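Local coordinates for ribonuclease (Nicotiana glutinosa, PDB 1IYB), which binds guanosine-5'-monophosphate in a guanine site and probably cleaves RNA as a member of the ribonuclease T2 family, at residues S67-S70 with D71-S74. Numbering follows the deposited sequence.
Sequences SQVS and DLIS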
loop_
_atom_site.group_PDB
_atom_site.type_symbol
_atom_site.label_atom_id
_atom_site.label_comp_id
_atom_site.label_asym_id
_atom_site.label_seq_id
_atom_site.Cartn_x
_atom_site.Cartn_y
_atom_site.Cartn_z
ATOM N N SER A 67 -8.541 20.598 -13.069
ATOM C CA SER A 67 -9.025 21.332 -14.235
ATOM C C SER A 67 -9.572 20.384 -15.309
ATOM O O SER A 67 -10.433 20.766 -16.102
ATOM C CB SER A 67 -7.913 22.204 -14.829
ATOM O OG SER A 67 -6.895 21.416 -15.418
ATOM N N GLN A 68 -9.083 19.145 -15.322
ATOM C CA GLN A 68 -9.530 18.155 -16.300
ATOM C C GLN A 68 -10.916 17.594 -15.998
ATOM O O GLN A 68 -11.501 16.909 -16.833
ATOM C CB GLN A 68 -8.523 16.999 -16.393
ATOM C CG GLN A 68 -7.108 17.445 -16.729
ATOM C CD GLN A 68 -6.183 16.288 -17.055
ATOM O OE1 GLN A 68 -4.959 16.441 -17.054
ATOM N NE2 GLN A 68 -6.759 15.129 -17.347
ATOM N N VAL A 69 -11.442 17.881 -14.811
ATOM C CA VAL A 69 -12.767 17.393 -14.434
ATOM C C VAL A 69 -13.659 18.512 -13.901
ATOM O O VAL A 69 -14.623 18.257 -13.178
ATOM C CB VAL A 69 -12.674 16.289 -13.354
ATOM C CG1 VAL A 69 -11.907 15.092 -13.900
ATOM C CG2 VAL A 69 -12.000 16.830 -12.110
ATOM N N SER A 70 -13.345 19.749 -14.269
ATOM C CA SER A 70 -14.118 20.897 -13.808
ATOM C C SER A 70 -15.621 20.772 -14.075
ATOM O O SER A 70 -16.435 21.224 -13.272
ATOM C CB SER A 70 -13.578 22.178 -14.453
ATOM O OG SER A 70 -13.592 22.069 -15.863
ATOM N N ASP A 71 -15.986 20.151 -15.192
ATOM C CA ASP A 71 -17.390 19.982 -15.555
ATOM C C ASP A 71 -18.092 18.901 -14.734
ATOM O O ASP A 71 -19.304 18.712 -14.852
ATOM C CB ASP A 71 -17.502 19.628 -17.034
ATOM C CG ASP A 71 -16.796 18.332 -17.367
ATOM O OD1 ASP A 71 -15.561 18.260 -17.177
ATOM O OD2 ASP A 71 -17.476 17.386 -17.808
ATOM N N LEU A 72 -17.329 18.190 -13.910
ATOM C CA LEU A 72 -17.888 17.121 -13.085
ATOM C C LEU A 72 -17.904 17.481 -11.603
ATOM O O LEU A 72 -18.493 16.765 -10.797
ATOM C CB LEU A 72 -17.070 15.835 -13.262
ATOM C CG LEU A 72 -16.897 15.281 -14.677
ATOM C CD1 LEU A 72 -15.976 14.064 -14.621
ATOM C CD2 LEU A 72 -18.242 14.901 -15.270
ATOM N N ILE A 73 -17.256 18.586 -11.249
ATOM C CA ILE A 73 -17.166 19.011 -9.856
ATOM C C ILE A 73 -18.484 19.138 -9.092
ATOM O O ILE A 73 -18.585 18.659 -7.965
ATOM C CB ILE A 73 -16.377 20.337 -9.739
ATOM C CG1 ILE A 73 -14.931 20.110 -10.193
ATOM C CG2 ILE A 73 -16.395 20.840 -8.304
ATOM C CD1 ILE A 73 -14.164 19.098 -9.352
ATOM N N SER A 74 -19.493 19.774 -9.680
ATOM C CA SER A 74 -20.759 19.908 -8.965
ATOM C C SER A 74 -21.346 18.541 -8.616
ATOM O O SER A 74 -21.897 18.358 -7.531
ATOM C CB SER A 74 -21.771 20.733 -9.776
ATOM O OG SER A 74 -22.100 20.122 -11.009
HETATM O O HOH W 1 -19.152 21.085 -12.351
#
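S70 and D71 are the two middle residues of a type I beta turn, closed by a 2.8 Å hydrogen bond from L72 N to V69 O. The donor stands well above the carbonyl plane, 51° out of it; on the opposite side of that plane I73 packs its CG1 3.5 Å from V69 O. D71 folds its carboxylate back over the turn, OD1 coming to 3.8 Å from V69 C. V69 meets its neighbours with two parts of its side chain. CB faces CD1 of L72 at 4.2 Å, while a chi1 of -62° sets CG1 anti to the carbonyl carbon and places CG2 between that carbon and the backbone N, where it reaches CD1 of I73; those two side chains cross at about a right angle. S70 continues the turn. A weak 3.4 Å bond runs from I73 N to S70 O, and a water donates to that oxygen while accepting from S74 N, standing in for the direct i to i+4 helical bond, since S70 O and S74 N are 4.9 Å apart. S70 OG reaches back weakly to S67 O. These overlapping turns carry the loop following strand 41-48 into helix 73-79, with V69 resting on F115, and D71 and L72 on H112, of helix 111-124.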